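Long-range contacts in 3-oxo-tetronate kinase (Salmonella typhimurium, PDB 3DQQ), which probably catalyses the ATP-dependent phosphorylation of 3-oxo-tetronate to 3-oxo-tetronate 4-phosphate: residues T277-V282 with A315-Q320; A269-H274 with S307-M312; V125-L130 with P171-D176. All blocks are in the same frame, centred on the assembly; numbering follows the deposited sequence.

Contact 1: residues T277-V282 with A315-Q320; sequences TRDVDV and ATASTQ
The carboxylate of Asp279, the flat group that touches across this contact, meets Ala317 through one oxygen: OD1 comes within 3.6 Å of Ala317 CB, while OD2 turns to a salt bridge with Arg272. With CG beside the backbone N (chi1 -76°), the side chain can reach past its own strand toward the facing turn. Residues 277-282 run along strand 277-279 and leave it at Val280, while 315-320 follow directly on the parallel strand 312-314; backbone bonds of Arg278 and Val280 with Ser314 pair the two strands. Val280 points at the other segment, and its CG2 branch lies 4.1 Å from Ala315 CB; helix 336-351 covers both residues through Leu341, Val338 and Phe342. Farther along, the CG2 branch of Val282 meets Ser318 CB at 3.4 Å. The hydroxyl of Ser318 is engaged within its own turn: OG donates to Ala315 O over 3.0 Å, at a C=O...O angle of 133° and tilted 21° from the carbonyl plane. Thr319 N reaches the same Ala315 O, so two donors grip one carbonyl and hold the turn closed. The side chain of Ala315 lies about 7 Å from that of Thr364, a probable ATP-binding residue. No hydrogen bond crosses between 277-282 and 315-320, which implies that they adhere by van der Waals packing, with Asp279 OD2 held by Arg272 and Ser318 OG by its own turn.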
ATOM      1  N   THR A 277     -25.520  -6.398   1.860  1.00 39.30           N
ATOM      2  CA  THR A 277     -24.443  -5.494   2.124  1.00 39.35           C
ATOM      3  C   THR A 277     -24.596  -4.145   1.469  1.00 38.80           C
ATOM      4  O   THR A 277     -25.379  -3.954   0.598  1.00 39.40           O
ATOM      5  CB  THR A 277     -23.059  -6.114   1.790  1.00 39.64           C
ATOM      6  OG1 THR A 277     -22.618  -5.666   0.520  1.00 39.82           O
ATOM      7  CG2 THR A 277     -23.090  -7.625   1.861  1.00 39.36           C
ATOM      8  N   ARG A 278     -23.801  -3.200   1.915  1.00 38.90           N
ATOM      9  CA  ARG A 278     -23.986  -1.824   1.560  1.00 38.50           C
ATOM     10  C   ARG A 278     -22.610  -1.168   1.618  1.00 38.33           C
ATOM     11  O   ARG A 278     -21.873  -1.342   2.598  1.00 37.81           O
ATOM     12  CB  ARG A 278     -24.958  -1.223   2.558  1.00 38.81           C
ATOM     13  CG  ARG A 278     -25.529   0.075   2.173  1.00 39.42           C
ATOM     14  CD  ARG A 278     -26.868  -0.024   1.476  1.00 39.86           C
ATOM     15  NE  ARG A 278     -27.723   1.069   1.948  1.00 41.58           N
ATOM     16  CZ  ARG A 278     -27.467   2.371   1.769  1.00 41.37           C
ATOM     17  NH1 ARG A 278     -26.367   2.800   1.122  1.00 42.61           N
ATOM     18  NH2 ARG A 278     -28.293   3.267   2.273  1.00 40.63           N
ATOM     19  N   ASP A 279     -22.250  -0.474   0.537  1.00 38.22           N
ATOM     20  CA  ASP A 279     -20.952   0.162   0.399  1.00 38.55           C
ATOM     21  C   ASP A 279     -21.005   1.590   0.832  1.00 37.81           C
ATOM     22  O   ASP A 279     -21.857   2.316   0.398  1.00 38.34           O
ATOM     23  CB  ASP A 279     -20.521   0.156  -1.049  1.00 39.19           C
ATOM     24  CG  ASP A 279     -20.028  -1.197  -1.496  1.00 42.81           C
ATOM     25  OD1 ASP A 279     -18.939  -1.640  -0.991  1.00 51.19           O
ATOM     26  OD2 ASP A 279     -20.717  -1.806  -2.347  1.00 43.64           O
ATOM     27  N   VAL A 280     -20.073   1.994   1.668  1.00 37.40           N
ATOM     28  CA  VAL A 280     -20.053   3.330   2.204  1.00 37.53           C
ATOM     29  C   VAL A 280     -19.727   4.337   1.103  1.00 37.94           C
ATOM     30  O   VAL A 280     -18.658   4.255   0.509  1.00 37.99           O
ATOM     31  CB  VAL A 280     -18.976   3.449   3.285  1.00 37.09           C
ATOM     32  CG1 VAL A 280     -18.855   4.868   3.744  1.00 36.90           C
ATOM     33  CG2 VAL A 280     -19.266   2.526   4.433  1.00 35.90           C
ATOM     34  N   ASP A 281     -20.635   5.291   0.850  1.00 38.67           N
ATOM     35  CA  ASP A 281     -20.376   6.355  -0.128  1.00 38.29           C
ATOM     36  C   ASP A 281     -19.683   7.558   0.495  1.00 38.06           C
ATOM     37  O   ASP A 281     -20.233   8.301   1.280  1.00 37.98           O
ATOM     38  CB  ASP A 281     -21.642   6.796  -0.845  1.00 38.61           C
ATOM     39  CG  ASP A 281     -21.384   7.916  -1.855  1.00 40.35           C
ATOM     40  OD1 ASP A 281     -20.374   7.895  -2.591  1.00 47.09           O
ATOM     41  OD2 ASP A 281     -22.184   8.846  -1.929  1.00 44.48           O
ATOM     42  N   VAL A 282     -18.446   7.732   0.113  1.00 38.49           N
ATOM     43  CA  VAL A 282     -17.646   8.840   0.549  1.00 38.82           C
ATOM     44  C   VAL A 282     -18.290  10.200   0.279  1.00 39.13           C
ATOM     45  O   VAL A 282     -18.140  11.098   1.090  1.00 40.35           O
ATOM     46  CB  VAL A 282     -16.281   8.782  -0.132  1.00 39.20           C
ATOM     47  CG1 VAL A 282     -15.411   9.941   0.339  1.00 40.95           C
ATOM     48  CG2 VAL A 282     -15.624   7.451   0.184  1.00 38.19           C
ATOM     49  N   ALA A 315     -16.376  -0.395   3.495  1.00 41.64           N
ATOM     50  CA  ALA A 315     -15.759   0.798   2.978  1.00 42.94           C
ATOM     51  C   ALA A 315     -14.602   0.397   2.065  1.00 44.11           C
ATOM     52  O   ALA A 315     -13.796   1.223   1.661  1.00 43.57           O
ATOM     53  CB  ALA A 315     -15.269   1.641   4.108  1.00 41.83           C
ATOM     54  N   THR A 316     -14.536  -0.869   1.692  1.00 46.47           N
ATOM     55  CA  THR A 316     -13.363  -1.340   0.975  1.00 48.65           C
ATOM     56  C   THR A 316     -13.387  -0.956  -0.532  1.00 50.43           C
ATOM     57  O   THR A 316     -12.333  -0.802  -1.148  1.00 51.10           O
ATOM     58  CB  THR A 316     -13.016  -2.865   1.304  1.00 49.29           C
ATOM     59  OG1 THR A 316     -13.591  -3.716   0.327  1.00 49.94           O
ATOM     60  CG2 THR A 316     -13.441  -3.301   2.768  1.00 46.98           C
ATOM     61  N   ALA A 317     -14.575  -0.706  -1.085  1.00 52.98           N
ATOM     62  CA  ALA A 317     -14.751  -0.102  -2.441  1.00 54.38           C
ATOM     63  C   ALA A 317     -14.218   1.319  -2.520  1.00 56.47           C
ATOM     64  O   ALA A 317     -13.551   1.704  -3.514  1.00 57.33           O
ATOM     65  CB  ALA A 317     -16.223  -0.082  -2.840  1.00 54.10           C
ATOM     66  N   SER A 318     -14.560   2.105  -1.491  1.00 58.43           N
ATOM     67  CA  SER A 318     -14.065   3.493  -1.307  1.00 59.40           C
ATOM     68  C   SER A 318     -12.521   3.546  -1.113  1.00 60.99           C
ATOM     69  O   SER A 318     -11.839   4.438  -1.637  1.00 61.51           O
ATOM     70  CB  SER A 318     -14.776   4.159  -0.099  1.00 59.62           C
ATOM     71  OG  SER A 318     -13.996   4.114   1.107  1.00 58.16           O
ATOM     72  N   THR A 319     -12.006   2.585  -0.333  1.00 62.44           N
ATOM     73  CA  THR A 319     -10.568   2.269  -0.186  1.00 63.18           C
ATOM     74  C   THR A 319      -9.814   2.050  -1.526  1.00 64.67           C
ATOM     75  O   THR A 319      -8.587   2.182  -1.593  1.00 64.47           O
ATOM     76  CB  THR A 319     -10.427   1.012   0.733  1.00 62.81           C
ATOM     77  OG1 THR A 319      -9.885   1.417   1.983  1.00 60.88           O
ATOM     78  CG2 THR A 319      -9.568  -0.123   0.099  1.00 63.23           C
ATOM     79  N   GLN A 320     -10.562   1.725  -2.582  1.00 66.41           N
ATOM     80  CA  GLN A 320     -10.007   1.450  -3.915  1.00 67.51           C
ATOM     81  C   GLN A 320     -10.212   2.602  -4.951  1.00 68.36           C
ATOM     82  O   GLN A 320     -10.081   2.387  -6.151  1.00 68.42           O
ATOM     83  CB  GLN A 320     -10.626   0.111  -4.407  1.00 67.96           C
ATOM     84  CG  GLN A 320     -10.108  -1.147  -3.670  1.00 68.49           C
ATOM     85  CD  GLN A 320      -8.715  -1.544  -4.164  1.00 71.17           C
ATOM     86  OE1 GLN A 320      -7.692  -0.988  -3.742  1.00 72.81           O
ATOM     87  NE2 GLN A 320      -8.677  -2.482  -5.094  1.00 72.01           N
TER

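Contact 2: residues A269-H274 with S307-M312; sequences AFYRQH and SELAPM
A Met-aromatic contact between Tyr271 and Met312 marks the place where Tyr271, in the C-terminal part of helix 262-271, lies against the loop leading into strand 312-314, within the nucleotide-binding C-terminal domain. The case illustrates how one aromatic side chain can fasten a helix to a segment without regular structure. Tyr271 carries most of the contact. Its CG stands opposite the backbone N (chi1 -167°), and the ring extends from the helix across to the loop. Met312 runs out extended and bends only at its last torsion, which brings CE to 3.7 Å from Tyr271 CD1. Its SD sits 5.2 Å from the centroid of the Tyr271 ring, 75° off the ring normal and therefore at the edge. Met312 CB also lies at that edge, in the ring plane, 4.0 Å from Tyr271 CE1. At the far end of the ring the phenol points to the carbonyl of Ala310, with Tyr271 OH modelled as donating to Ala310 O; the modelled separation is shorter than a normal hydrogen bond, so its length is doubtful. Leu309 closes the other flank: its CB is 3.5 Å from Tyr271 OH, and its CD1 methyl packs on His274 CB at 3.8 Å, at the exposed margin. The loop is braced from within by Ser307 OG, which donates to Leu309 O over 2.8 Å, almost in line with the carbonyl (165°). Val255 of strand 253-257 and Phe412 and Gln416 of helix 411-417 complete the surroundings. Chemically, the link rests on the tyrosine ring lying among the sulfur and methyl groups of Met312 and Leu309, while its hydroxyl probably meets the Ala310 carbonyl.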
ATOM      1  N   ALA A 269     -15.576  -9.479  -0.825  1.00 40.62           N
ATOM      2  CA  ALA A 269     -16.059 -10.022  -2.113  1.00 40.59           C
ATOM      3  C   ALA A 269     -16.824 -11.340  -1.882  1.00 40.88           C
ATOM      4  O   ALA A 269     -17.891 -11.552  -2.453  1.00 41.59           O
ATOM      5  CB  ALA A 269     -14.922 -10.213  -3.056  1.00 39.07           C
ATOM      6  N   PHE A 270     -16.316 -12.183  -0.987  1.00 41.56           N
ATOM      7  CA  PHE A 270     -16.934 -13.477  -0.679  1.00 41.31           C
ATOM      8  C   PHE A 270     -18.233 -13.303   0.085  1.00 40.98           C
ATOM      9  O   PHE A 270     -19.298 -13.672  -0.403  1.00 40.81           O
ATOM     10  CB  PHE A 270     -15.951 -14.336   0.126  1.00 42.69           C
ATOM     11  CG  PHE A 270     -16.509 -15.670   0.561  1.00 42.87           C
ATOM     12  CD1 PHE A 270     -16.533 -16.747  -0.320  1.00 44.03           C
ATOM     13  CD2 PHE A 270     -16.971 -15.854   1.869  1.00 44.81           C
ATOM     14  CE1 PHE A 270     -17.034 -17.983   0.080  1.00 44.11           C
ATOM     15  CE2 PHE A 270     -17.479 -17.095   2.294  1.00 45.21           C
ATOM     16  CZ  PHE A 270     -17.516 -18.162   1.394  1.00 44.76           C
ATOM     17  N   TYR A 271     -18.133 -12.700   1.267  1.00 39.95           N
ATOM     18  CA  TYR A 271     -19.281 -12.491   2.135  1.00 40.17           C
ATOM     19  C   TYR A 271     -20.476 -11.809   1.476  1.00 40.47           C
ATOM     20  O   TYR A 271     -21.624 -12.100   1.839  1.00 40.93           O
ATOM     21  CB  TYR A 271     -18.883 -11.672   3.350  1.00 39.02           C
ATOM     22  CG  TYR A 271     -19.920 -11.660   4.446  1.00 38.54           C
ATOM     23  CD1 TYR A 271     -20.590 -10.494   4.782  1.00 36.76           C
ATOM     24  CD2 TYR A 271     -20.223 -12.821   5.149  1.00 37.15           C
ATOM     25  CE1 TYR A 271     -21.537 -10.476   5.795  1.00 38.01           C
ATOM     26  CE2 TYR A 271     -21.167 -12.820   6.160  1.00 38.53           C
ATOM     27  CZ  TYR A 271     -21.829 -11.644   6.484  1.00 38.39           C
ATOM     28  OH  TYR A 271     -22.769 -11.647   7.489  1.00 36.38           O
ATOM     29  N   ARG A 272     -20.230 -10.900   0.530  1.00 41.06           N
ATOM     30  CA  ARG A 272     -21.319 -10.058  -0.001  1.00 41.66           C
ATOM     31  C   ARG A 272     -22.316 -10.846  -0.889  1.00 41.80           C
ATOM     32  O   ARG A 272     -23.430 -10.406  -1.138  1.00 41.30           O
ATOM     33  CB  ARG A 272     -20.755  -8.832  -0.734  1.00 41.64           C
ATOM     34  CG  ARG A 272     -20.690  -8.987  -2.200  1.00 41.95           C
ATOM     35  CD  ARG A 272     -19.685  -8.083  -2.910  1.00 42.79           C
ATOM     36  NE  ARG A 272     -19.453  -6.722  -2.399  1.00 44.58           N
ATOM     37  CZ  ARG A 272     -20.324  -5.724  -2.442  1.00 42.58           C
ATOM     38  NH1 ARG A 272     -21.552  -5.914  -2.900  1.00 44.59           N
ATOM     39  NH2 ARG A 272     -19.978  -4.544  -1.977  1.00 40.43           N
ATOM     40  N   GLN A 273     -21.877 -12.014  -1.348  1.00 42.38           N
ATOM     41  CA  GLN A 273     -22.732 -12.989  -2.010  1.00 42.47           C
ATOM     42  C   GLN A 273     -23.652 -13.739  -1.080  1.00 42.49           C
ATOM     43  O   GLN A 273     -24.564 -14.407  -1.543  1.00 43.35           O
ATOM     44  CB  GLN A 273     -21.856 -13.994  -2.731  1.00 42.34           C
ATOM     45  CG  GLN A 273     -21.163 -13.326  -3.881  1.00 43.70           C
ATOM     46  CD  GLN A 273     -20.046 -14.123  -4.446  1.00 43.72           C
ATOM     47  OE1 GLN A 273     -18.890 -13.847  -4.157  1.00 46.69           O
ATOM     48  NE2 GLN A 273     -20.367 -15.116  -5.272  1.00 46.03           N
ATOM     49  N   HIS A 274     -23.415 -13.647   0.218  1.00 42.39           N
ATOM     50  CA  HIS A 274     -24.167 -14.430   1.174  1.00 42.54           C
ATOM     51  C   HIS A 274     -25.012 -13.600   2.104  1.00 42.28           C
ATOM     52  O   HIS A 274     -25.856 -14.142   2.809  1.00 42.78           O
ATOM     53  CB  HIS A 274     -23.222 -15.276   2.010  1.00 43.06           C
ATOM     54  CG  HIS A 274     -22.401 -16.219   1.197  1.00 45.41           C
ATOM     55  ND1 HIS A 274     -22.840 -17.475   0.849  1.00 47.63           N
ATOM     56  CD2 HIS A 274     -21.170 -16.083   0.648  1.00 48.89           C
ATOM     57  CE1 HIS A 274     -21.916 -18.076   0.119  1.00 48.93           C
ATOM     58  NE2 HIS A 274     -20.890 -17.254  -0.014  1.00 50.01           N
ATOM     59  N   SER A 307     -32.219 -11.370   7.521  1.00 50.43           N
ATOM     60  CA  SER A 307     -31.478 -12.359   6.770  1.00 50.01           C
ATOM     61  C   SER A 307     -30.890 -13.231   7.828  1.00 50.22           C
ATOM     62  O   SER A 307     -30.871 -12.863   9.002  1.00 49.82           O
ATOM     63  CB  SER A 307     -30.357 -11.708   5.962  1.00 49.96           C
ATOM     64  OG  SER A 307     -29.573 -10.865   6.785  1.00 48.69           O
ATOM     65  N   GLU A 308     -30.429 -14.401   7.430  1.00 50.97           N
ATOM     66  CA  GLU A 308     -29.785 -15.293   8.384  1.00 50.64           C
ATOM     67  C   GLU A 308     -28.468 -14.623   8.863  1.00 49.28           C
ATOM     68  O   GLU A 308     -28.351 -14.255  10.036  1.00 49.03           O
ATOM     69  CB  GLU A 308     -29.563 -16.674   7.744  1.00 51.49           C
ATOM     70  CG  GLU A 308     -28.681 -17.664   8.560  1.00 53.30           C
ATOM     71  CD  GLU A 308     -28.096 -18.813   7.664  1.00 55.40           C
ATOM     72  OE1 GLU A 308     -28.912 -19.413   6.869  1.00 59.00           O
ATOM     73  OE2 GLU A 308     -26.839 -19.092   7.778  1.00 58.90           O
ATOM     74  N   LEU A 309     -27.523 -14.420   7.943  1.00 47.12           N
ATOM     75  CA  LEU A 309     -26.226 -13.851   8.286  1.00 45.20           C
ATOM     76  C   LEU A 309     -26.292 -12.331   8.478  1.00 43.69           C
ATOM     77  O   LEU A 309     -27.200 -11.676   7.978  1.00 43.25           O
ATOM     78  CB  LEU A 309     -25.231 -14.186   7.195  1.00 44.76           C
ATOM     79  CG  LEU A 309     -24.870 -15.654   7.022  1.00 44.29           C
ATOM     80  CD1 LEU A 309     -24.171 -15.811   5.695  1.00 43.82           C
ATOM     81  CD2 LEU A 309     -23.971 -16.150   8.149  1.00 42.12           C
ATOM     82  N   ALA A 310     -25.286 -11.787   9.168  1.00 42.02           N
ATOM     83  CA  ALA A 310     -25.201 -10.357   9.504  1.00 40.80           C
ATOM     84  C   ALA A 310     -24.986  -9.471   8.263  1.00 39.58           C
ATOM     85  O   ALA A 310     -24.124  -9.753   7.422  1.00 39.04           O
ATOM     86  CB  ALA A 310     -24.063 -10.105  10.519  1.00 40.15           C
ATOM     87  N   PRO A 311     -25.739  -8.370   8.169  1.00 38.03           N
ATOM     88  CA  PRO A 311     -25.503  -7.359   7.164  1.00 37.30           C
ATOM     89  C   PRO A 311     -24.110  -6.786   7.253  1.00 36.10           C
ATOM     90  O   PRO A 311     -23.551  -6.707   8.332  1.00 35.88           O
ATOM     91  CB  PRO A 311     -26.498  -6.274   7.540  1.00 37.58           C
ATOM     92  CG  PRO A 311     -27.553  -6.965   8.282  1.00 37.50           C
ATOM     93  CD  PRO A 311     -26.854  -8.007   9.047  1.00 37.93           C
ATOM     94  N   MET A 312     -23.558  -6.392   6.115  1.00 35.55           N
ATOM     95  CA  MET A 312     -22.218  -5.807   6.050  1.00 35.08           C
ATOM     96  C   MET A 312     -22.275  -4.345   5.610  1.00 35.23           C
ATOM     97  O   MET A 312     -23.030  -3.967   4.718  1.00 34.46           O
ATOM     98  CB  MET A 312     -21.353  -6.579   5.086  1.00 34.62           C
ATOM     99  CG  MET A 312     -19.963  -6.022   4.962  1.00 34.82           C
ATOM    100  SD  MET A 312     -18.936  -7.076   3.939  1.00 31.69           S
ATOM    101  CE  MET A 312     -18.047  -7.846   5.213  1.00 34.29           C
TER

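Contact 3: residues V125-L130 with P171-D176; sequences VYQGYL and PAQTLD
Tyr126 and Gln127, at the turn of a beta hairpin with a two-residue loop, a type I' turn from Tyr126 to Tyr129, face the first turn of helix 172-177 in the sugar-binding N-terminal domain. The compact part lies on the inner side, where the buried methyl of Ala172 meets the edge of the tyrosine ring, near its plane, with Ala172 CB 4.2 Å from Tyr126 CD2. Asp200 ties the two elements together there, since its OD2 accepts from the backbone N of both Gln127 and Ala172. Pro171 holds the N-cap position of the helix, and its CB packs 3.8 Å from Gln127 NE2.

Toward the solvent the contact is made by long side chains. The first torsion of Gln127 (chi1 -54°) puts its CG 3.5 Å above one face of the Tyr126 ring, and the bend at the second then turns the amide toward Pro171 and Gln173. Gln173 is exposed, and a bend in its chain (chi2 90°) carries the amide across to the hairpin; the two glutamine side chains cross at about a right angle. Such a surface contact shows a helix start and a hairpin turn both held by Asp200 inside, with Gln173 bonding Tyr126 outside. The amide plane of Gln173 stands 56° from the Tyr126 ring, and Gln173 NE2, lying in the ring plane at its edge, donates to Tyr126 OH over 3.1 Å with a nearly straight angle of 176°.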
ATOM      1  N   VAL A 125      14.755 -18.996  17.276  1.00 34.14           N
ATOM      2  CA  VAL A 125      15.975 -18.416  17.732  1.00 33.64           C
ATOM      3  C   VAL A 125      16.982 -19.544  17.954  1.00 34.13           C
ATOM      4  O   VAL A 125      16.689 -20.511  18.664  1.00 33.56           O
ATOM      5  CB  VAL A 125      15.748 -17.626  19.066  1.00 33.53           C
ATOM      6  CG1 VAL A 125      17.091 -17.217  19.673  1.00 29.44           C
ATOM      7  CG2 VAL A 125      14.830 -16.450  18.807  1.00 31.58           C
ATOM      8  N   TYR A 126      18.181 -19.405  17.375  1.00 34.75           N
ATOM      9  CA  TYR A 126      19.256 -20.407  17.545  1.00 34.43           C
ATOM     10  C   TYR A 126      20.570 -19.702  17.822  1.00 34.26           C
ATOM     11  O   TYR A 126      20.925 -18.774  17.114  1.00 34.92           O
ATOM     12  CB  TYR A 126      19.356 -21.310  16.317  1.00 35.19           C
ATOM     13  CG  TYR A 126      20.424 -22.353  16.443  1.00 35.54           C
ATOM     14  CD1 TYR A 126      21.570 -22.328  15.647  1.00 38.19           C
ATOM     15  CD2 TYR A 126      20.311 -23.353  17.353  1.00 37.35           C
ATOM     16  CE1 TYR A 126      22.547 -23.264  15.774  1.00 36.70           C
ATOM     17  CE2 TYR A 126      21.299 -24.306  17.485  1.00 38.42           C
ATOM     18  CZ  TYR A 126      22.404 -24.244  16.699  1.00 37.00           C
ATOM     19  OH  TYR A 126      23.356 -25.197  16.882  1.00 37.91           O
ATOM     20  N   GLN A 127      21.270 -20.124  18.864  1.00 33.73           N
ATOM     21  CA  GLN A 127      22.462 -19.439  19.378  1.00 33.85           C
ATOM     22  C   GLN A 127      22.300 -17.932  19.626  1.00 33.99           C
ATOM     23  O   GLN A 127      23.302 -17.168  19.665  1.00 33.21           O
ATOM     24  CB  GLN A 127      23.641 -19.661  18.461  1.00 33.81           C
ATOM     25  CG  GLN A 127      23.929 -21.108  18.187  1.00 36.01           C
ATOM     26  CD  GLN A 127      24.382 -21.883  19.387  1.00 36.58           C
ATOM     27  OE1 GLN A 127      25.020 -21.372  20.300  1.00 40.29           O
ATOM     28  NE2 GLN A 127      24.037 -23.138  19.395  1.00 39.83           N
ATOM     29  N   GLY A 128      21.048 -17.510  19.805  1.00 33.69           N
ATOM     30  CA  GLY A 128      20.753 -16.106  20.012  1.00 33.71           C
ATOM     31  C   GLY A 128      20.419 -15.298  18.786  1.00 33.16           C
ATOM     32  O   GLY A 128      20.100 -14.113  18.901  1.00 32.17           O
ATOM     33  N   TYR A 129      20.453 -15.938  17.627  1.00 33.17           N
ATOM     34  CA  TYR A 129      20.125 -15.253  16.380  1.00 33.78           C
ATOM     35  C   TYR A 129      18.666 -15.509  16.049  1.00 34.03           C
ATOM     36  O   TYR A 129      18.173 -16.621  16.222  1.00 33.79           O
ATOM     37  CB  TYR A 129      20.996 -15.755  15.229  1.00 33.53           C
ATOM     38  CG  TYR A 129      22.480 -15.475  15.374  1.00 34.36           C
ATOM     39  CD1 TYR A 129      23.093 -14.436  14.679  1.00 32.62           C
ATOM     40  CD2 TYR A 129      23.281 -16.280  16.192  1.00 35.48           C
ATOM     41  CE1 TYR A 129      24.436 -14.210  14.792  1.00 32.42           C
ATOM     42  CE2 TYR A 129      24.637 -16.045  16.323  1.00 33.98           C
ATOM     43  CZ  TYR A 129      25.202 -15.010  15.621  1.00 34.05           C
ATOM     44  OH  TYR A 129      26.562 -14.806  15.747  1.00 35.86           O
ATOM     45  N   LEU A 130      17.974 -14.475  15.592  1.00 34.91           N
ATOM     46  CA  LEU A 130      16.566 -14.572  15.320  1.00 35.28           C
ATOM     47  C   LEU A 130      16.370 -14.867  13.850  1.00 35.47           C
ATOM     48  O   LEU A 130      16.957 -14.211  13.008  1.00 35.15           O
ATOM     49  CB  LEU A 130      15.874 -13.267  15.734  1.00 35.89           C
ATOM     50  CG  LEU A 130      14.350 -13.028  15.491  1.00 36.52           C
ATOM     51  CD1 LEU A 130      13.495 -14.166  16.001  1.00 36.91           C
ATOM     52  CD2 LEU A 130      13.883 -11.708  16.172  1.00 35.42           C
ATOM     53  N   PRO A 171      21.470 -21.707  24.625  1.00 36.27           N
ATOM     54  CA  PRO A 171      21.212 -22.385  23.344  1.00 36.36           C
ATOM     55  C   PRO A 171      20.249 -23.573  23.400  1.00 36.39           C
ATOM     56  O   PRO A 171      20.135 -24.242  24.419  1.00 36.94           O
ATOM     57  CB  PRO A 171      22.600 -22.892  22.946  1.00 35.79           C
ATOM     58  CG  PRO A 171      23.306 -23.056  24.224  1.00 35.19           C
ATOM     59  CD  PRO A 171      22.763 -22.085  25.212  1.00 35.99           C
ATOM     60  N   ALA A 172      19.620 -23.852  22.266  1.00 36.92           N
ATOM     61  CA  ALA A 172      18.727 -25.016  22.077  1.00 36.63           C
ATOM     62  C   ALA A 172      19.250 -26.285  22.724  1.00 36.70           C
ATOM     63  O   ALA A 172      18.545 -26.988  23.456  1.00 36.95           O
ATOM     64  CB  ALA A 172      18.523 -25.246  20.625  1.00 35.78           C
ATOM     65  N   GLN A 173      20.511 -26.571  22.492  1.00 37.11           N
ATOM     66  CA  GLN A 173      21.097 -27.779  23.074  1.00 36.84           C
ATOM     67  C   GLN A 173      20.973 -27.867  24.594  1.00 37.13           C
ATOM     68  O   GLN A 173      20.830 -28.971  25.120  1.00 38.35           O
ATOM     69  CB  GLN A 173      22.556 -27.904  22.672  1.00 36.65           C
ATOM     70  CG  GLN A 173      22.731 -28.299  21.236  1.00 36.49           C
ATOM     71  CD  GLN A 173      22.822 -27.137  20.257  1.00 39.64           C
ATOM     72  OE1 GLN A 173      22.728 -25.952  20.640  1.00 40.83           O
ATOM     73  NE2 GLN A 173      23.013 -27.475  18.958  1.00 38.66           N
ATOM     74  N   THR A 174      21.045 -26.749  25.319  1.00 36.89           N
ATOM     75  CA  THR A 174      20.866 -26.805  26.781  1.00 36.93           C
ATOM     76  C   THR A 174      19.409 -27.137  27.143  1.00 37.21           C
ATOM     77  O   THR A 174      19.122 -27.955  27.999  1.00 36.35           O
ATOM     78  CB  THR A 174      21.234 -25.483  27.412  1.00 36.84           C
ATOM     79  OG1 THR A 174      22.584 -25.154  27.093  1.00 35.22           O
ATOM     80  CG2 THR A 174      21.057 -25.520  28.923  1.00 36.28           C
ATOM     81  N   LEU A 175      18.484 -26.470  26.480  1.00 38.39           N
ATOM     82  CA  LEU A 175      17.073 -26.758  26.652  1.00 39.03           C
ATOM     83  C   LEU A 175      16.856 -28.248  26.432  1.00 39.66           C
ATOM     84  O   LEU A 175      16.099 -28.887  27.143  1.00 39.52           O
ATOM     85  CB  LEU A 175      16.269 -25.941  25.637  1.00 38.80           C
ATOM     86  CG  LEU A 175      15.668 -24.590  26.029  1.00 38.72           C
ATOM     87  CD1 LEU A 175      16.347 -23.884  27.140  1.00 38.19           C
ATOM     88  CD2 LEU A 175      15.627 -23.717  24.819  1.00 39.31           C
ATOM     89  N   ASP A 176      17.538 -28.796  25.435  1.00 40.47           N
ATOM     90  CA  ASP A 176      17.427 -30.214  25.122  1.00 41.21           C
ATOM     91  C   ASP A 176      17.989 -31.077  26.233  1.00 40.87           C
ATOM     92  O   ASP A 176      17.579 -32.202  26.398  1.00 41.38           O
ATOM     93  CB  ASP A 176      18.112 -30.543  23.770  1.00 42.34           C
ATOM     94  CG  ASP A 176      17.349 -29.940  22.538  1.00 46.84           C
ATOM     95  OD1 ASP A 176      16.093 -29.796  22.650  1.00 50.45           O
ATOM     96  OD2 ASP A 176      17.994 -29.587  21.483  1.00 50.61           O
TER

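In the fold
Contacts 1 and 2 belong to one neighbourhood of the nucleotide-binding domain. Their segments alternate along the chain, their centres lie about 15 Å apart, and they meet directly: Arg278 N probably bonds to Met312 O, and Thr277 packs on Arg272. Both involve adjacent strands 277-279 and 312-314, contact 1 along and beyond strand 277-279 and just past the end of strand 312-314, contact 2 at the approach to strand 312-314. Contact 2 is buried and built round an aromatic ring; contact 1 is partly buried and joined by small side chains and one carboxylate. Contact 3 stands apart, about 47 to 48 Å between centres, in the sugar-binding domain, where its surface position goes with polar amide chemistry.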